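Local coordinates for aspartokinase 1, chloroplastic (Arabidopsis thaliana, PDB 2CDQ), which uses ATP to phosphorylate aspartate, the first step of the pathway to lysine, threonine, methionine and isoleucine, at residues Thr264-Ala269 against Leu478-Phe483; Ile174-Thr179 against Thr226-Gly231; Leu344-Thr349 against Val380-Thr385. One frame throughout, in Å; residues are numbered along the deposited sequence.

Contact 1: residues Thr264-Ala269 against Leu478-Phe483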
ATOM      1  N   THR A 264       9.518  15.094 -24.477  1.00 58.87           N
ATOM      2  CA  THR A 264      10.566  14.144 -24.834  1.00 58.68           C
ATOM      3  C   THR A 264       9.967  12.805 -25.254  1.00 58.36           C
ATOM      4  O   THR A 264      10.570  12.063 -26.023  1.00 58.62           O
ATOM      5  CB  THR A 264      11.499  13.900 -23.633  1.00 58.80           C
ATOM      6  OG1 THR A 264      11.940  15.158 -23.109  1.00 58.99           O
ATOM      7  CG2 THR A 264      12.712  13.067 -24.034  1.00 59.54           C
ATOM      8  N   ILE A 265       8.773  12.516 -24.746  1.00 57.92           N
ATOM      9  CA  ILE A 265       8.105  11.235 -24.937  1.00 57.45           C
ATOM     10  C   ILE A 265       7.092  11.319 -26.078  1.00 57.38           C
ATOM     11  O   ILE A 265       6.977  10.392 -26.893  1.00 57.23           O
ATOM     12  CB  ILE A 265       7.424  10.793 -23.616  1.00 57.37           C
ATOM     13  CG1 ILE A 265       8.489  10.522 -22.552  1.00 57.18           C
ATOM     14  CG2 ILE A 265       6.523   9.578 -23.819  1.00 57.03           C
ATOM     15  CD1 ILE A 265       8.000  10.653 -21.140  1.00 56.58           C
ATOM     16  N   TYR A 266       6.370  12.436 -26.127  1.00 57.20           N
ATOM     17  CA  TYR A 266       5.365  12.683 -27.156  1.00 57.27           C
ATOM     18  C   TYR A 266       5.314  14.186 -27.456  1.00 57.53           C
ATOM     19  O   TYR A 266       5.057  14.997 -26.559  1.00 57.71           O
ATOM     20  CB  TYR A 266       4.008  12.132 -26.696  1.00 57.06           C
ATOM     21  CG  TYR A 266       2.854  12.271 -27.675  1.00 56.45           C
ATOM     22  CD1 TYR A 266       1.608  12.696 -27.236  1.00 56.66           C
ATOM     23  CD2 TYR A 266       2.999  11.963 -29.028  1.00 55.87           C
ATOM     24  CE1 TYR A 266       0.535  12.820 -28.114  1.00 56.57           C
ATOM     25  CE2 TYR A 266       1.929  12.091 -29.922  1.00 55.01           C
ATOM     26  CZ  TYR A 266       0.699  12.521 -29.454  1.00 55.50           C
ATOM     27  OH  TYR A 266      -0.375  12.657 -30.308  1.00 54.80           O
ATOM     28  N   LYS A 267       5.576  14.548 -28.712  1.00 57.69           N
ATOM     29  CA  LYS A 267       5.755  15.953 -29.122  1.00 57.99           C
ATOM     30  C   LYS A 267       4.566  16.871 -28.824  1.00 57.78           C
ATOM     31  O   LYS A 267       4.734  18.087 -28.688  1.00 57.96           O
ATOM     32  CB  LYS A 267       6.112  16.045 -30.614  1.00 58.15           C
ATOM     33  CG  LYS A 267       7.559  15.666 -30.962  1.00 59.55           C
ATOM     34  CD  LYS A 267       8.570  16.739 -30.537  1.00 61.48           C
ATOM     35  CE  LYS A 267      10.011  16.285 -30.762  1.00 61.89           C
ATOM     36  NZ  LYS A 267      10.421  16.373 -32.190  1.00 62.18           N
ATOM     37  N   ARG A 268       3.380  16.278 -28.702  1.00 57.36           N
ATOM     38  CA  ARG A 268       2.125  17.021 -28.619  1.00 56.83           C
ATOM     39  C   ARG A 268       1.766  17.533 -27.225  1.00 56.40           C
ATOM     40  O   ARG A 268       0.648  18.007 -27.007  1.00 56.07           O
ATOM     41  CB  ARG A 268       0.989  16.159 -29.159  1.00 56.92           C
ATOM     42  CG  ARG A 268       0.988  16.010 -30.663  1.00 57.06           C
ATOM     43  CD  ARG A 268      -0.132  16.813 -31.273  1.00 58.30           C
ATOM     44  NE  ARG A 268      -0.659  16.138 -32.454  1.00 58.56           N
ATOM     45  CZ  ARG A 268      -0.435  16.530 -33.700  1.00 58.90           C
ATOM     46  NH1 ARG A 268       0.293  17.614 -33.937  1.00 58.77           N
ATOM     47  NH2 ARG A 268      -0.954  15.845 -34.710  1.00 59.53           N
ATOM     48  N   ALA A 269       2.707  17.443 -26.288  1.00 56.08           N
ATOM     49  CA  ALA A 269       2.521  17.994 -24.946  1.00 55.92           C
ATOM     50  C   ALA A 269       2.038  19.447 -25.016  1.00 55.90           C
ATOM     51  O   ALA A 269       2.600  20.249 -25.755  1.00 56.24           O
ATOM     52  CB  ALA A 269       3.812  17.897 -24.167  1.00 55.75           C
ATOM     53  N   LEU A 478      -2.900   7.383 -24.570  1.00 49.14           N
ATOM     54  CA  LEU A 478      -3.695   8.026 -23.530  1.00 49.30           C
ATOM     55  C   LEU A 478      -3.846   9.528 -23.787  1.00 49.70           C
ATOM     56  O   LEU A 478      -4.939  10.085 -23.643  1.00 49.80           O
ATOM     57  CB  LEU A 478      -3.101   7.754 -22.143  1.00 49.09           C
ATOM     58  CG  LEU A 478      -3.295   6.339 -21.568  1.00 48.76           C
ATOM     59  CD1 LEU A 478      -2.533   6.175 -20.268  1.00 47.38           C
ATOM     60  CD2 LEU A 478      -4.772   5.982 -21.360  1.00 47.68           C
ATOM     61  N   HIS A 479      -2.752  10.168 -24.192  1.00 49.92           N
ATOM     62  CA  HIS A 479      -2.754  11.592 -24.492  1.00 50.06           C
ATOM     63  C   HIS A 479      -3.669  11.898 -25.670  1.00 50.63           C
ATOM     64  O   HIS A 479      -4.422  12.870 -25.639  1.00 50.72           O
ATOM     65  CB  HIS A 479      -1.335  12.066 -24.784  1.00 49.83           C
ATOM     66  CG  HIS A 479      -1.185  13.553 -24.791  1.00 49.66           C
ATOM     67  ND1 HIS A 479      -1.466  14.323 -25.899  1.00 49.27           N
ATOM     68  CD2 HIS A 479      -0.778  14.412 -23.825  1.00 49.41           C
ATOM     69  CE1 HIS A 479      -1.241  15.595 -25.614  1.00 49.57           C
ATOM     70  NE2 HIS A 479      -0.821  15.675 -24.364  1.00 49.15           N
ATOM     71  N   LYS A 480      -3.603  11.057 -26.700  1.00 51.49           N
ATOM     72  CA  LYS A 480      -4.450  11.197 -27.889  1.00 52.36           C
ATOM     73  C   LYS A 480      -5.936  11.163 -27.532  1.00 52.87           C
ATOM     74  O   LYS A 480      -6.731  11.929 -28.081  1.00 53.11           O
ATOM     75  CB  LYS A 480      -4.137  10.093 -28.907  1.00 52.43           C
ATOM     76  CG  LYS A 480      -2.901  10.331 -29.775  1.00 52.73           C
ATOM     77  CD  LYS A 480      -2.539   9.063 -30.539  1.00 53.34           C
ATOM     78  CE  LYS A 480      -1.293   9.245 -31.396  1.00 53.91           C
ATOM     79  NZ  LYS A 480      -0.717   7.925 -31.802  1.00 53.98           N
ATOM     80  N   SER A 481      -6.290  10.280 -26.598  1.00 53.29           N
ATOM     81  CA  SER A 481      -7.675  10.049 -26.199  1.00 53.63           C
ATOM     82  C   SER A 481      -8.239  11.153 -25.297  1.00 53.86           C
ATOM     83  O   SER A 481      -9.434  11.439 -25.335  1.00 53.87           O
ATOM     84  CB  SER A 481      -7.779   8.690 -25.498  1.00 53.67           C
ATOM     85  OG  SER A 481      -9.125   8.297 -25.284  1.00 54.17           O
ATOM     86  N   PHE A 482      -7.372  11.767 -24.494  1.00 54.25           N
ATOM     87  CA  PHE A 482      -7.803  12.700 -23.455  1.00 54.54           C
ATOM     88  C   PHE A 482      -7.632  14.167 -23.817  1.00 55.11           C
ATOM     89  O   PHE A 482      -8.427  15.004 -23.394  1.00 55.14           O
ATOM     90  CB  PHE A 482      -7.066  12.415 -22.143  1.00 54.33           C
ATOM     91  CG  PHE A 482      -7.709  11.344 -21.303  1.00 54.05           C
ATOM     92  CD1 PHE A 482      -7.191  10.050 -21.283  1.00 53.99           C
ATOM     93  CD2 PHE A 482      -8.832  11.629 -20.527  1.00 53.29           C
ATOM     94  CE1 PHE A 482      -7.782   9.052 -20.506  1.00 53.23           C
ATOM     95  CE2 PHE A 482      -9.431  10.640 -19.753  1.00 53.01           C
ATOM     96  CZ  PHE A 482      -8.901   9.346 -19.741  1.00 52.82           C
ATOM     97  N   PHE A 483      -6.596  14.475 -24.591  1.00 55.93           N
ATOM     98  CA  PHE A 483      -6.248  15.860 -24.885  1.00 56.68           C
ATOM     99  C   PHE A 483      -6.370  16.213 -26.362  1.00 57.29           C
ATOM    100  O   PHE A 483      -6.290  17.387 -26.732  1.00 57.21           O
ATOM    101  CB  PHE A 483      -4.838  16.167 -24.382  1.00 56.62           C
ATOM    102  CG  PHE A 483      -4.676  15.992 -22.901  1.00 57.40           C
ATOM    103  CD1 PHE A 483      -4.000  14.888 -22.391  1.00 57.96           C
ATOM    104  CD2 PHE A 483      -5.201  16.927 -22.013  1.00 57.66           C
ATOM    105  CE1 PHE A 483      -3.847  14.717 -21.018  1.00 58.10           C
ATOM    106  CE2 PHE A 483      -5.056  16.767 -20.639  1.00 57.81           C
ATOM    107  CZ  PHE A 483      -4.379  15.660 -20.140  1.00 58.46           C
TER
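A type I beta turn from Tyr266 to Ala269 faces helix 468-483, with the CA atoms of Ala269 and His479 8.3 Å apart as the nearest pair. This is an interdomain contact: the turn belongs to the amino acid kinase domain and the helix to the second ACT domain, and side chains rather than backbone bonds join them. At its centre Tyr266 and His479 form an offset edge-to-face aromatic pair. The edge of the tyrosine points toward the imidazole face, the ring planes stand at 78° to each other, and the centroids are 5.2 Å apart. Tyr266 CE1 makes the nearest approach, 3.3 Å from His479 ND1. With chi1 at -178° the phenol swings away from its own backbone N and out of the turn toward the helix. His479 has a similar first torsion (chi1 -167°) and presents its ring to both Tyr266 and the backbone at Arg268. Each ring has a further neighbour from its own segment: Arg268 CB sits 3.5 Å above one face of the tyrosine, near its rim, and Phe483 CD1 lies over the rim of the imidazole face turned from Tyr266. Beyond the segments, Glu484 draws the groups together, its OE2 hydrogen-bonded to both Tyr266 OH and His479 ND1 and its OE1 in a salt bridge with Arg268 NE. Thr260 OG1 bonds His479 NE2, so both imidazole nitrogens are engaged and the rotation of the ring is fixed; the carboxylate beside ND1 would probably favour a proton there. Nearer the protein surface, the extended side chain of Lys480 crosses the phenol at about a right angle, its CG 3.5 Å from Tyr266 OH. At the outer end of the imidazole, on Tyr266's side of its plane, His479 CE1 lies 3.4 Å from Arg268 O.

Contact 2: residues Ile174-Thr179 against Thr226-Gly231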
ATOM      1  N   ILE A 174      23.273  34.851   5.145  1.00 64.91           N
ATOM      2  CA  ILE A 174      22.186  35.839   5.276  1.00 64.79           C
ATOM      3  C   ILE A 174      21.009  35.428   6.178  1.00 64.81           C
ATOM      4  O   ILE A 174      20.016  36.161   6.290  1.00 64.88           O
ATOM      5  CB  ILE A 174      21.651  36.321   3.898  1.00 64.71           C
ATOM      6  CG1 ILE A 174      21.002  35.169   3.120  1.00 64.60           C
ATOM      7  CG2 ILE A 174      22.769  36.975   3.103  1.00 65.02           C
ATOM      8  CD1 ILE A 174      20.090  35.621   1.995  1.00 64.51           C
ATOM      9  N   GLY A 175      21.115  34.267   6.818  1.00 64.71           N
ATOM     10  CA  GLY A 175      20.072  33.834   7.738  1.00 64.70           C
ATOM     11  C   GLY A 175      19.186  32.697   7.258  1.00 64.75           C
ATOM     12  O   GLY A 175      18.026  32.600   7.663  1.00 64.80           O
ATOM     13  N   PHE A 176      19.719  31.848   6.380  1.00 64.70           N
ATOM     14  CA  PHE A 176      19.104  30.552   6.122  1.00 64.42           C
ATOM     15  C   PHE A 176      19.573  29.636   7.244  1.00 64.85           C
ATOM     16  O   PHE A 176      20.698  29.126   7.218  1.00 64.87           O
ATOM     17  CB  PHE A 176      19.479  30.004   4.732  1.00 64.02           C
ATOM     18  CG  PHE A 176      18.433  30.260   3.677  1.00 62.41           C
ATOM     19  CD1 PHE A 176      18.341  31.497   3.046  1.00 61.06           C
ATOM     20  CD2 PHE A 176      17.530  29.260   3.320  1.00 61.55           C
ATOM     21  CE1 PHE A 176      17.363  31.738   2.077  1.00 60.38           C
ATOM     22  CE2 PHE A 176      16.544  29.491   2.350  1.00 60.70           C
ATOM     23  CZ  PHE A 176      16.462  30.730   1.731  1.00 60.17           C
ATOM     24  N   ILE A 177      18.715  29.473   8.250  1.00 65.35           N
ATOM     25  CA  ILE A 177      19.051  28.688   9.443  1.00 65.93           C
ATOM     26  C   ILE A 177      18.429  27.293   9.350  1.00 66.20           C
ATOM     27  O   ILE A 177      17.243  27.148   9.041  1.00 66.22           O
ATOM     28  CB  ILE A 177      18.625  29.409  10.759  1.00 66.01           C
ATOM     29  CG1 ILE A 177      18.925  30.922  10.697  1.00 66.33           C
ATOM     30  CG2 ILE A 177      19.276  28.750  11.985  1.00 65.98           C
ATOM     31  CD1 ILE A 177      20.410  31.305  10.534  1.00 66.79           C
ATOM     32  N   THR A 178      19.243  26.279   9.639  1.00 66.57           N
ATOM     33  CA  THR A 178      18.930  24.899   9.292  1.00 66.91           C
ATOM     34  C   THR A 178      19.320  23.885  10.374  1.00 67.25           C
ATOM     35  O   THR A 178      20.181  24.165  11.211  1.00 67.38           O
ATOM     36  CB  THR A 178      19.630  24.554   7.965  1.00 66.88           C
ATOM     37  OG1 THR A 178      18.835  25.042   6.879  1.00 67.40           O
ATOM     38  CG2 THR A 178      19.807  23.084   7.805  1.00 66.67           C
ATOM     39  N   THR A 179      18.674  22.715  10.355  1.00 67.59           N
ATOM     40  CA  THR A 179      19.082  21.580  11.199  1.00 67.82           C
ATOM     41  C   THR A 179      20.426  21.031  10.734  1.00 68.19           C
ATOM     42  O   THR A 179      20.837  21.251   9.597  1.00 68.21           O
ATOM     43  CB  THR A 179      18.042  20.425  11.213  1.00 67.68           C
ATOM     44  OG1 THR A 179      17.932  19.845   9.905  1.00 67.40           O
ATOM     45  CG2 THR A 179      16.678  20.918  11.680  1.00 67.45           C
ATOM     46  N   THR A 226      25.241  23.865   4.758  1.00 61.59           N
ATOM     47  CA  THR A 226      24.234  22.825   4.647  1.00 61.40           C
ATOM     48  C   THR A 226      23.485  22.912   3.313  1.00 61.03           C
ATOM     49  O   THR A 226      23.247  24.009   2.813  1.00 60.95           O
ATOM     50  CB  THR A 226      23.255  22.937   5.842  1.00 61.47           C
ATOM     51  OG1 THR A 226      23.695  22.072   6.894  1.00 61.69           O
ATOM     52  CG2 THR A 226      21.849  22.557   5.451  1.00 62.03           C
ATOM     53  N   THR A 227      23.128  21.761   2.742  1.00 60.66           N
ATOM     54  CA  THR A 227      22.238  21.722   1.572  1.00 60.44           C
ATOM     55  C   THR A 227      20.816  21.352   1.976  1.00 60.52           C
ATOM     56  O   THR A 227      20.614  20.565   2.897  1.00 60.31           O
ATOM     57  CB  THR A 227      22.723  20.762   0.462  1.00 60.26           C
ATOM     58  OG1 THR A 227      22.829  19.432   0.978  1.00 60.43           O
ATOM     59  CG2 THR A 227      24.058  21.203  -0.083  1.00 59.62           C
ATOM     60  N   LEU A 228      19.839  21.910   1.267  1.00 60.85           N
ATOM     61  CA  LEU A 228      18.431  21.819   1.669  1.00 61.28           C
ATOM     62  C   LEU A 228      17.709  20.526   1.261  1.00 61.76           C
ATOM     63  O   LEU A 228      16.494  20.414   1.435  1.00 61.75           O
ATOM     64  CB  LEU A 228      17.659  23.052   1.172  1.00 61.10           C
ATOM     65  CG  LEU A 228      18.224  24.427   1.560  1.00 60.59           C
ATOM     66  CD1 LEU A 228      17.469  25.547   0.874  1.00 60.36           C
ATOM     67  CD2 LEU A 228      18.236  24.638   3.067  1.00 59.90           C
ATOM     68  N   GLY A 229      18.462  19.553   0.745  1.00 62.37           N
ATOM     69  CA  GLY A 229      17.906  18.275   0.297  1.00 62.94           C
ATOM     70  C   GLY A 229      17.085  18.450  -0.965  1.00 63.50           C
ATOM     71  O   GLY A 229      17.265  19.424  -1.697  1.00 63.68           O
ATOM     72  N   ARG A 230      16.182  17.506  -1.227  1.00 63.84           N
ATOM     73  CA  ARG A 230      15.194  17.660  -2.295  1.00 63.99           C
ATOM     74  C   ARG A 230      14.475  18.982  -2.071  1.00 63.86           C
ATOM     75  O   ARG A 230      14.415  19.487  -0.941  1.00 64.00           O
ATOM     76  CB  ARG A 230      14.184  16.512  -2.267  1.00 64.21           C
ATOM     77  CG  ARG A 230      14.787  15.135  -2.446  1.00 64.98           C
ATOM     78  CD  ARG A 230      13.880  14.053  -1.863  1.00 66.67           C
ATOM     79  NE  ARG A 230      14.490  12.717  -1.844  1.00 67.94           N
ATOM     80  CZ  ARG A 230      15.252  12.196  -2.807  1.00 68.47           C
ATOM     81  NH1 ARG A 230      15.515  12.878  -3.916  1.00 68.46           N
ATOM     82  NH2 ARG A 230      15.747  10.972  -2.665  1.00 68.60           N
ATOM     83  N   GLY A 231      13.930  19.555  -3.131  1.00 63.53           N
ATOM     84  CA  GLY A 231      13.338  20.880  -3.005  1.00 63.20           C
ATOM     85  C   GLY A 231      14.347  21.927  -3.422  1.00 62.85           C
ATOM     86  O   GLY A 231      13.993  22.904  -4.076  1.00 63.19           O
TER
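Phe176 and Leu228 meet through ring atom CE2 and methyl CD1, 4.3 Å apart, an apolar touch with the methyl oblique to the ring. The other branch of the leucine, CD2, lies 3.9 Å from Thr178 OG1, so the two methyls of Leu228 span Phe176 and Thr178. Beside them Thr178 and Thr226 reach toward each other tip to tip through their CG2 methyls, although the modelled separation is too short to be trusted. A chi1 of -82° at Thr178 sends CG2 toward Thr226 and keeps OG1 beside its own backbone N, on the leucine's side. In this amino acid kinase fold, strands 177-178 and 225-227 both pair with strand 209-219, the first parallel to it and the second antiparallel, and the side chains of Thr178 and Thr226 face each other between them. Backbone bonds of Phe176 and Thr178 to Lys218 hold the first segment in place, and in the second Asp141 OD2 accepts a hydrogen bond from Thr227 N. Thr236 of helix 232-244 touches both Phe176 and Leu228. The side chain of Leu228 is about 9 Å from that of Glu148, a substrate-binding residue, and about 8 Å from the lysine bound beside it.

Contact 3: residues Leu344-Thr349 against Val380-Thr385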
ATOM      1  N   LEU A 344       8.239  -5.330  -6.533  1.00 57.59           N
ATOM      2  CA  LEU A 344       8.312  -6.496  -5.652  1.00 57.87           C
ATOM      3  C   LEU A 344       6.937  -6.978  -5.244  1.00 58.17           C
ATOM      4  O   LEU A 344       6.048  -6.171  -4.977  1.00 58.38           O
ATOM      5  CB  LEU A 344       9.144  -6.207  -4.399  1.00 57.75           C
ATOM      6  CG  LEU A 344      10.661  -6.256  -4.582  1.00 57.38           C
ATOM      7  CD1 LEU A 344      11.195  -4.847  -4.676  1.00 57.25           C
ATOM      8  CD2 LEU A 344      11.312  -6.992  -3.432  1.00 56.88           C
ATOM      9  N   ASP A 345       6.777  -8.299  -5.198  1.00 58.45           N
ATOM     10  CA  ASP A 345       5.542  -8.931  -4.745  1.00 58.62           C
ATOM     11  C   ASP A 345       5.813  -9.796  -3.517  1.00 58.49           C
ATOM     12  O   ASP A 345       6.714 -10.637  -3.522  1.00 58.67           O
ATOM     13  CB  ASP A 345       4.936  -9.766  -5.873  1.00 58.83           C
ATOM     14  CG  ASP A 345       3.626 -10.423  -5.481  1.00 59.75           C
ATOM     15  OD1 ASP A 345       2.729  -9.728  -4.953  1.00 60.54           O
ATOM     16  OD2 ASP A 345       3.488 -11.641  -5.718  1.00 60.39           O
ATOM     17  N   ILE A 346       5.031  -9.580  -2.465  1.00 58.21           N
ATOM     18  CA  ILE A 346       5.250 -10.242  -1.182  1.00 58.06           C
ATOM     19  C   ILE A 346       3.960 -10.945  -0.749  1.00 58.35           C
ATOM     20  O   ILE A 346       3.032 -10.299  -0.253  1.00 58.58           O
ATOM     21  CB  ILE A 346       5.714  -9.211  -0.107  1.00 57.86           C
ATOM     22  CG1 ILE A 346       7.033  -8.558  -0.521  1.00 57.28           C
ATOM     23  CG2 ILE A 346       5.861  -9.853   1.268  1.00 57.64           C
ATOM     24  CD1 ILE A 346       7.239  -7.189   0.065  1.00 56.59           C
ATOM     25  N   ALA A 347       3.904 -12.265  -0.937  1.00 58.52           N
ATOM     26  CA  ALA A 347       2.680 -13.031  -0.661  1.00 58.74           C
ATOM     27  C   ALA A 347       2.789 -13.961   0.537  1.00 58.92           C
ATOM     28  O   ALA A 347       3.736 -14.735   0.642  1.00 59.06           O
ATOM     29  CB  ALA A 347       2.251 -13.820  -1.892  1.00 58.70           C
ATOM     30  N   SER A 348       1.804 -13.883   1.428  1.00 59.19           N
ATOM     31  CA  SER A 348       1.700 -14.801   2.563  1.00 59.61           C
ATOM     32  C   SER A 348       0.246 -14.984   2.993  1.00 59.89           C
ATOM     33  O   SER A 348      -0.501 -14.015   3.076  1.00 60.24           O
ATOM     34  CB  SER A 348       2.541 -14.307   3.748  1.00 59.55           C
ATOM     35  OG  SER A 348       2.385 -15.150   4.881  1.00 59.18           O
ATOM     36  N   THR A 349      -0.146 -16.225   3.276  1.00 60.16           N
ATOM     37  CA  THR A 349      -1.505 -16.521   3.754  1.00 60.43           C
ATOM     38  C   THR A 349      -1.726 -16.017   5.190  1.00 60.75           C
ATOM     39  O   THR A 349      -2.866 -15.840   5.628  1.00 60.49           O
ATOM     40  CB  THR A 349      -1.828 -18.044   3.685  1.00 60.42           C
ATOM     41  OG1 THR A 349      -0.965 -18.771   4.571  1.00 60.42           O
ATOM     42  CG2 THR A 349      -1.676 -18.582   2.258  1.00 60.04           C
ATOM     43  N   VAL A 380      -3.960 -11.607   0.530  1.00 54.48           N
ATOM     44  CA  VAL A 380      -2.791 -12.359   1.016  1.00 54.44           C
ATOM     45  C   VAL A 380      -1.464 -11.909   0.403  1.00 54.38           C
ATOM     46  O   VAL A 380      -0.494 -12.674   0.366  1.00 54.36           O
ATOM     47  CB  VAL A 380      -2.941 -13.890   0.791  1.00 54.36           C
ATOM     48  CG1 VAL A 380      -4.053 -14.447   1.646  1.00 54.40           C
ATOM     49  CG2 VAL A 380      -3.158 -14.212  -0.688  1.00 54.32           C
ATOM     50  N   SER A 381      -1.419 -10.677  -0.087  1.00 54.28           N
ATOM     51  CA  SER A 381      -0.195 -10.163  -0.682  1.00 54.16           C
ATOM     52  C   SER A 381      -0.089  -8.659  -0.570  1.00 54.16           C
ATOM     53  O   SER A 381      -1.099  -7.947  -0.510  1.00 54.14           O
ATOM     54  CB  SER A 381      -0.067 -10.585  -2.152  1.00 54.19           C
ATOM     55  OG  SER A 381      -0.920  -9.825  -2.996  1.00 54.01           O
ATOM     56  N   ILE A 382       1.149  -8.192  -0.527  1.00 54.10           N
ATOM     57  CA  ILE A 382       1.434  -6.779  -0.694  1.00 54.28           C
ATOM     58  C   ILE A 382       2.484  -6.595  -1.798  1.00 54.14           C
ATOM     59  O   ILE A 382       3.502  -7.285  -1.828  1.00 54.11           O
ATOM     60  CB  ILE A 382       1.698  -6.020   0.674  1.00 54.42           C
ATOM     61  CG1 ILE A 382       2.733  -4.904   0.532  1.00 54.65           C
ATOM     62  CG2 ILE A 382       2.082  -6.984   1.805  1.00 54.50           C
ATOM     63  CD1 ILE A 382       4.101  -5.282   1.061  1.00 56.57           C
ATOM     64  N   SER A 383       2.179  -5.708  -2.739  1.00 54.07           N
ATOM     65  CA  SER A 383       3.050  -5.430  -3.871  1.00 53.81           C
ATOM     66  C   SER A 383       3.506  -3.989  -3.788  1.00 53.78           C
ATOM     67  O   SER A 383       2.775  -3.122  -3.306  1.00 53.90           O
ATOM     68  CB  SER A 383       2.312  -5.669  -5.180  1.00 53.67           C
ATOM     69  OG  SER A 383       1.622  -6.905  -5.145  1.00 53.91           O
ATOM     70  N   LEU A 384       4.723  -3.740  -4.245  1.00 53.66           N
ATOM     71  CA  LEU A 384       5.325  -2.429  -4.108  1.00 53.71           C
ATOM     72  C   LEU A 384       6.338  -2.177  -5.195  1.00 53.93           C
ATOM     73  O   LEU A 384       6.805  -3.104  -5.857  1.00 53.97           O
ATOM     74  CB  LEU A 384       5.972  -2.255  -2.727  1.00 53.74           C
ATOM     75  CG  LEU A 384       7.065  -3.215  -2.248  1.00 53.34           C
ATOM     76  CD1 LEU A 384       8.440  -2.781  -2.719  1.00 52.25           C
ATOM     77  CD2 LEU A 384       7.026  -3.282  -0.740  1.00 53.57           C
ATOM     78  N   THR A 385       6.690  -0.911  -5.351  1.00 54.17           N
ATOM     79  CA  THR A 385       7.585  -0.490  -6.402  1.00 54.49           C
ATOM     80  C   THR A 385       8.641   0.396  -5.745  1.00 54.64           C
ATOM     81  O   THR A 385       8.329   1.155  -4.834  1.00 54.82           O
ATOM     82  CB  THR A 385       6.771   0.214  -7.522  1.00 54.54           C
ATOM     83  OG1 THR A 385       7.172  -0.276  -8.805  1.00 55.39           O
ATOM     84  CG2 THR A 385       6.902   1.711  -7.473  1.00 54.22           C
TER
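Leu344 and Leu384 exchange two backbone hydrogen bonds, Leu344 N to Leu384 O at 2.7 Å and Leu384 N to Leu344 O at 2.9 Å. Ile346 and Ile382 form the next reciprocal pair, both bonds 2.8 Å between the N of one and the O of the other, and Ser348 N extends the ladder to Val380 O. The short strand axes run at 169°, nearly antiparallel. In the non-hydrogen-bonded pair between them, Asp345 reaches across to Ser383 on the neighbouring strand, OD1 lying 3.0 Å from OG; CG anti to the backbone N (chi1 -178°) brings the carboxylate there. The same OD1 makes a salt bridge with Lys459 of the second subunit, whose Ala457 N is hydrogen-bonded to Ser383 OG, so the face carrying Asp345, Ser381 and Ser383 meets the second subunit; Ala347 lies on it too. The two strands are the central neighbours, first and third in chain order, of the four-stranded antiparallel sheet of the first ACT domain, a beta-alpha-beta-beta-alpha-beta fold. Leu344, Ile346, Ile382 and Leu384 project from the sheet's other face, against helices 357-367 and 398-408. Leu344 and Leu384 lie side by side, CB of the former 3.9 Å from CD1 of the latter. A chi1 of 58° turns the branch of Leu384 toward strand 341-347, where its other methyl, CD2, meets Ile346 CD1. That CD1 also touches Ile382 CD1 at 3.8 Å, the isoleucines likewise pointing the same way. Past the last bridge, Val380 CG1 packs alongside Thr349 CA, 3.9 Å away. Ser381 OG is hydrogen-bonded to OG of Ser378, which binds the allosteric lysine, and the side chain of Ile382 is about 5 Å from a bound lysine.

Contact 2 lies within the catalytic domain, contact 3 within the first ACT domain, and contact 1 joins the catalytic domain to the second ACT domain. Along the chain, contact 2 closes before the others open, and both segments of contact 3 fall between the two of contact 1. None touches another. The centres of contact 1 and contact 2 are 38 Å apart. The centres of contact 1 and contact 3 are 33 Å apart. Between contact 2 and contact 3 the centres are 38 Å apart and the nearest atoms about 12 Å. Contact 2 neighbours the substrate site and contact 3 an effector lysine, whereas contact 1 lies away from the known ligand sites. An effector signal would probably have to pass between domains to reach the active site.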